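Local coordinates for transcriptional regulator, SorC family (Enterococcus faecalis, PDB 2O0M), which probably regulates transcription as a DNA-binding protein of the SorC family, with a putative sugar-binding domain that may sense a carbohydrate effector, at residues I111-D116 / S125-V130; N144-M149 / N171-A176. One frame throughout, in Å; residues are numbered along the deposited sequence.

Contact 1 of 2, residues I111-D116 / S125-V130; sequences IVVAGD and SDFGDV
Strand residues I111-V113 and helix residues 125-130 run roughly antiparallel, their axes inclined at 148° and 9.8 Å apart at closest approach, so that I111 faces V130 and V113 faces D126. This is a strand that runs parallel to its sheet neighbour 328-332, covered by the helix that follows it, the helix-on-strand packing of an alpha/beta fold. No direct hydrogen bond joins the two segments; side chains span the gap. I111 and V130 reach past one another from the two sides, and CG1 of V130 meets the end of the isoleucine, 3.6 Å from I111 CD1, while also lying against the I111 CG2 branch. V113 is shared among three residues of the helix. With its CG1 anti to the backbone N (chi1 174°), that methyl reaches D126 CB at 3.8 Å, and V113 CG2 sits 3.8 Å from V130 CG2 and 3.9 Å from F127 CD1. It comes to the phenyl ring at the edge, near the ring plane, rather than over a face. F127 and V130 also touch I330 of the adjoining strand 328-332, which extends the apolar layer along the sheet. Beyond the valine the contact turns polar: a water donates to A114 O at 2.7 Å and to D126 OD2 at 2.6 Å. The same carboxylate oxygen forms a salt bridge with K122, one turn earlier in the helix. Thus methyl and ring-edge packing joins helix to strand, while a single water ties the carbonyl where the strand gives way to loop to a carboxylate that K122 would help keep ionised.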
loop_
_atom_site.group_PDB
_atom_site.type_symbol
_atom_site.label_atom_id
_atom_site.label_comp_id
_atom_site.label_asym_id
_atom_site.label_seq_id
_atom_site.Cartn_x
_atom_site.Cartn_y
_atom_site.Cartn_z
ATOM N N ILE A 111 0.632 -8.344 12.898
ATOM C CA ILE A 111 1.140 -7.595 14.043
ATOM C C ILE A 111 0.045 -6.631 14.468
ATOM O O ILE A 111 -0.409 -5.823 13.671
ATOM C CB ILE A 111 2.424 -6.820 13.701
ATOM C CG1 ILE A 111 3.522 -7.806 13.305
ATOM C CG2 ILE A 111 2.879 -5.985 14.904
ATOM C CD1 ILE A 111 4.681 -7.195 12.554
ATOM N N VAL A 112 -0.383 -6.734 15.725
ATOM C CA VAL A 112 -1.444 -5.886 16.257
ATOM C C VAL A 112 -0.836 -4.897 17.256
ATOM O O VAL A 112 -0.373 -5.281 18.337
ATOM C CB VAL A 112 -2.552 -6.709 16.956
ATOM C CG1 VAL A 112 -3.595 -5.789 17.562
ATOM C CG2 VAL A 112 -3.209 -7.680 15.983
ATOM N N VAL A 113 -0.822 -3.626 16.873
ATOM C CA VAL A 113 -0.266 -2.562 17.698
ATOM C C VAL A 113 -1.308 -2.093 18.709
ATOM O O VAL A 113 -2.498 -2.005 18.393
ATOM C CB VAL A 113 0.198 -1.381 16.809
ATOM C CG1 VAL A 113 0.648 -0.185 17.649
ATOM C CG2 VAL A 113 1.319 -1.847 15.879
ATOM N N ALA A 114 -0.844 -1.778 19.919
ATOM C CA ALA A 114 -1.735 -1.332 20.971
ATOM C C ALA A 114 -2.431 -0.057 20.537
ATOM O O ALA A 114 -1.798 0.847 20.000
ATOM C CB ALA A 114 -0.967 -1.095 22.277
ATOM N N GLY A 115 -3.737 0.002 20.778
ATOM C CA GLY A 115 -4.487 1.232 20.626
ATOM C C GLY A 115 -5.370 1.294 19.398
ATOM O O GLY A 115 -5.669 0.279 18.766
ATOM N N ASP A 116 -5.763 2.519 19.073
ATOM C CA ASP A 116 -6.745 2.819 18.032
ATOM C C ASP A 116 -6.244 4.001 17.198
ATOM O O ASP A 116 -6.307 5.148 17.638
ATOM C CB ASP A 116 -8.101 3.158 18.668
ATOM C CG ASP A 116 -9.194 3.423 17.640
ATOM O OD1 ASP A 116 -8.914 3.440 16.431
ATOM O OD2 ASP A 116 -10.354 3.610 18.054
ATOM N N SER A 125 2.722 6.402 14.041
ATOM C CA SER A 125 4.164 6.454 14.294
ATOM C C SER A 125 4.679 5.065 14.665
ATOM O O SER A 125 5.717 4.618 14.169
ATOM C CB SER A 125 4.487 7.478 15.405
ATOM O OG SER A 125 5.801 7.299 15.913
ATOM N N ASP A 126 3.945 4.384 15.538
ATOM C CA ASP A 126 4.236 2.998 15.892
ATOM C C ASP A 126 4.221 2.076 14.677
ATOM O O ASP A 126 5.039 1.163 14.590
ATOM C CB ASP A 126 3.252 2.477 16.940
ATOM C CG ASP A 126 3.416 3.151 18.293
ATOM O OD1 ASP A 126 4.501 3.694 18.585
ATOM O OD2 ASP A 126 2.445 3.129 19.064
ATOM N N PHE A 127 3.308 2.312 13.737
ATOM C CA PHE A 127 3.324 1.524 12.480
ATOM C C PHE A 127 4.664 1.687 11.753
ATOM O O PHE A 127 5.151 0.742 11.131
ATOM C CB PHE A 127 2.195 1.912 11.516
ATOM C CG PHE A 127 0.803 1.461 11.915
ATOM C CD1 PHE A 127 0.565 0.498 12.894
ATOM C CD2 PHE A 127 -0.290 2.006 11.258
ATOM C CE1 PHE A 127 -0.729 0.114 13.212
ATOM C CE2 PHE A 127 -1.578 1.627 11.572
ATOM C CZ PHE A 127 -1.798 0.670 12.549
ATOM N N GLY A 128 5.241 2.887 11.807
ATOM C CA GLY A 128 6.569 3.148 11.241
ATOM C C GLY A 128 7.644 2.296 11.884
ATOM O O GLY A 128 8.459 1.687 11.209
ATOM N N ASP A 129 7.656 2.264 13.207
ATOM C CA ASP A 129 8.587 1.411 13.953
ATOM C C ASP A 129 8.428 -0.051 13.556
ATOM O O ASP A 129 9.413 -0.756 13.306
ATOM C CB ASP A 129 8.350 1.542 15.468
ATOM C CG ASP A 129 8.983 2.782 16.068
ATOM O OD1 ASP A 129 9.725 3.503 15.372
ATOM O OD2 ASP A 129 8.742 3.026 17.270
ATOM N N VAL A 130 7.180 -0.503 13.489
ATOM C CA VAL A 130 6.886 -1.905 13.210
ATOM C C VAL A 130 7.298 -2.234 11.781
ATOM O O VAL A 130 7.906 -3.283 11.525
ATOM C CB VAL A 130 5.384 -2.235 13.441
ATOM C CG1 VAL A 130 5.063 -3.662 13.017
ATOM C CG2 VAL A 130 5.014 -2.039 14.924
HETATM O O HOH W 1 0.605 2.016 20.575
#

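Contact 2 of 2, residues N144-M149 / N171-A176; sequences NTIAVM and NLFVPA
A beta-alpha-beta unit, the building block of Rossmann-like sheets, brings N144-M149 and N171-A176 together: strands 142-148 and 169-175 pair in parallel, with helix 152-159 in the connection between them. The short axes lie 4.6 Å apart and diverge by 29°, the twist of neighbouring strands. Five backbone hydrogen bonds alternate in direction, beginning with L172 N to N144 O and continuing with the nearly straight I146 N to L172 O (2.8 Å, 173° at the hydrogen). V174 N then donates to I146 O, and V148 N to V174 O. At the end of the pairing A176 N reaches V148 O at 2.8 Å from well above the carbonyl plane, as the chain leaves the strand beyond P175.

On the face carrying N144, I146, N171 and F173, I146 and F173 carry the apolar contact. I146 CD1 makes a CH-pi contact over one face of the F173 ring, 4.2 Å from the centroid and offset toward the rim, while I146 CB lies 3.8 Å from F173 CD1. As bridge partners, I146 and F173 project side by side; chi1 of -57° turns the CG1-CD1 branch of I146 back beside its own nitrogen, where CD1 also rests on N171 CB. Helix 188-199 covers part of this side, T199 touching F173.

On the face of T145, A147, L172 and V174, the branched residues T145 and V174 meet diagonally through CG2 and CG2 at 3.8 Å. Helix 224-234 packs here, with L232 on L172 and I233 on V174. Past the strand ends, the selenomethionine M149, its side chain folded back on itself, sets SE 3.9 Å from A176 CB.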
loop_
_atom_site.group_PDB
_atom_site.type_symbol
_atom_site.label_atom_id
_atom_site.label_comp_id
_atom_site.label_asym_id
_atom_site.label_seq_id
_atom_site.Cartn_x
_atom_site.Cartn_y
_atom_site.Cartn_z
ATOM N N ASN A 144 17.510 -4.504 -3.073
ATOM C CA ASN A 144 16.066 -4.678 -2.944
ATOM C C ASN A 144 15.331 -3.516 -3.577
ATOM O O ASN A 144 15.796 -2.380 -3.505
ATOM C CB ASN A 144 15.687 -4.748 -1.468
ATOM C CG ASN A 144 16.425 -5.843 -0.730
ATOM O OD1 ASN A 144 17.137 -5.592 0.263
ATOM N ND2 ASN A 144 16.272 -7.061 -1.208
ATOM N N THR A 145 14.197 -3.814 -4.206
ATOM C CA THR A 145 13.299 -2.790 -4.724
ATOM C C THR A 145 11.947 -2.939 -4.016
ATOM O O THR A 145 11.313 -3.995 -4.078
ATOM C CB THR A 145 13.162 -2.881 -6.241
ATOM O OG1 THR A 145 14.451 -2.685 -6.842
ATOM C CG2 THR A 145 12.169 -1.845 -6.776
ATOM N N ILE A 146 11.559 -1.875 -3.315
ATOM C CA ILE A 146 10.333 -1.823 -2.535
ATOM C C ILE A 146 9.349 -0.881 -3.216
ATOM O O ILE A 146 9.589 0.325 -3.302
ATOM C CB ILE A 146 10.583 -1.331 -1.103
ATOM C CG1 ILE A 146 11.613 -2.211 -0.396
ATOM C CG2 ILE A 146 9.284 -1.305 -0.305
ATOM C CD1 ILE A 146 13.024 -1.687 -0.458
ATOM N N ALA A 147 8.250 -1.446 -3.701
ATOM C CA ALA A 147 7.210 -0.692 -4.381
ATOM C C ALA A 147 6.144 -0.310 -3.368
ATOM O O ALA A 147 5.637 -1.155 -2.631
ATOM C CB ALA A 147 6.619 -1.493 -5.486
ATOM N N VAL A 148 5.799 0.969 -3.330
ATOM C CA VAL A 148 4.907 1.462 -2.294
ATOM C C VAL A 148 3.706 2.213 -2.859
ATOM O O VAL A 148 3.783 2.846 -3.914
ATOM C CB VAL A 148 5.637 2.370 -1.302
ATOM C CG1 VAL A 148 6.782 1.622 -0.622
ATOM C CG2 VAL A 148 6.157 3.614 -1.981
HETATM N N MSE A 149 2.586 2.102 -2.151
HETATM C CA MSE A 149 1.453 2.975 -2.359
HETATM C C MSE A 149 1.481 4.168 -1.409
HETATM O O MSE A 149 2.214 4.184 -0.423
HETATM C CB MSE A 149 0.135 2.210 -2.230
HETATM C CG MSE A 149 -0.072 1.190 -3.321
HETATM SE SE MSE A 149 -0.280 1.923 -5.126
HETATM C CE MSE A 149 -1.901 2.836 -4.876
ATOM N N ASN A 171 18.543 -0.583 -0.415
ATOM C CA ASN A 171 17.111 -0.539 -0.718
ATOM C C ASN A 171 16.731 0.638 -1.601
ATOM O O ASN A 171 17.113 1.777 -1.323
ATOM C CB ASN A 171 16.316 -0.461 0.584
ATOM C CG ASN A 171 16.654 -1.581 1.546
ATOM O OD1 ASN A 171 16.903 -1.339 2.738
ATOM N ND2 ASN A 171 16.663 -2.810 1.046
ATOM N N LEU A 172 15.968 0.346 -2.654
ATOM C CA LEU A 172 15.422 1.347 -3.559
ATOM C C LEU A 172 13.890 1.365 -3.427
ATOM O O LEU A 172 13.241 0.317 -3.538
ATOM C CB LEU A 172 15.799 1.012 -4.996
ATOM C CG LEU A 172 15.301 1.945 -6.088
ATOM C CD1 LEU A 172 16.013 3.275 -6.008
ATOM C CD2 LEU A 172 15.468 1.311 -7.448
ATOM N N PHE A 173 13.328 2.551 -3.221
ATOM C CA PHE A 173 11.883 2.723 -3.099
ATOM C C PHE A 173 11.318 3.355 -4.365
ATOM O O PHE A 173 11.855 4.345 -4.878
ATOM C CB PHE A 173 11.511 3.561 -1.864
ATOM C CG PHE A 173 11.949 2.950 -0.567
ATOM C CD1 PHE A 173 11.079 2.176 0.191
ATOM C CD2 PHE A 173 13.266 3.099 -0.131
ATOM C CE1 PHE A 173 11.496 1.610 1.402
ATOM C CE2 PHE A 173 13.699 2.523 1.077
ATOM C CZ PHE A 173 12.806 1.764 1.830
ATOM N N VAL A 174 10.244 2.760 -4.870
ATOM C CA VAL A 174 9.564 3.249 -6.040
ATOM C C VAL A 174 8.061 3.188 -5.792
ATOM O O VAL A 174 7.588 2.370 -4.996
ATOM C CB VAL A 174 9.902 2.386 -7.276
ATOM C CG1 VAL A 174 11.372 2.514 -7.616
ATOM C CG2 VAL A 174 9.534 0.913 -7.054
ATOM N N PRO A 175 7.303 4.049 -6.468
ATOM C CA PRO A 175 5.843 3.918 -6.374
ATOM C C PRO A 175 5.358 2.636 -7.051
ATOM O O PRO A 175 5.915 2.254 -8.074
ATOM C CB PRO A 175 5.347 5.124 -7.159
ATOM C CG PRO A 175 6.448 5.383 -8.147
ATOM C CD PRO A 175 7.696 5.145 -7.371
ATOM N N ALA A 176 4.317 1.997 -6.507
ATOM C CA ALA A 176 3.778 0.767 -7.098
ATOM C C ALA A 176 2.893 1.075 -8.303
ATOM O O ALA A 176 2.719 0.237 -9.207
ATOM C CB ALA A 176 2.980 -0.010 -6.084
#

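Overall arrangement
Both contacts reach the same mixed sheet and follow one another along the chain: the contact of 111-116 with 125-130 closes before that of 144-149 with 171-176 opens, and helix 122-138 leads straight into strand 142-148. Their centres are 21 Å apart and their nearest atoms about 10 Å apart, without touching. Strands 238-245, 302-306 and 328-332 lie between strand 142-148 and strand 109-113 in the sheet, so two strands consecutive in the chain stand four positions apart in the sheet. Contact 1 is a helix-on-sheet contact near the surface, contact 2 a buried strand pairing. Together they illustrate two of the kinds of contact that hold the putative sugar-binding domain together.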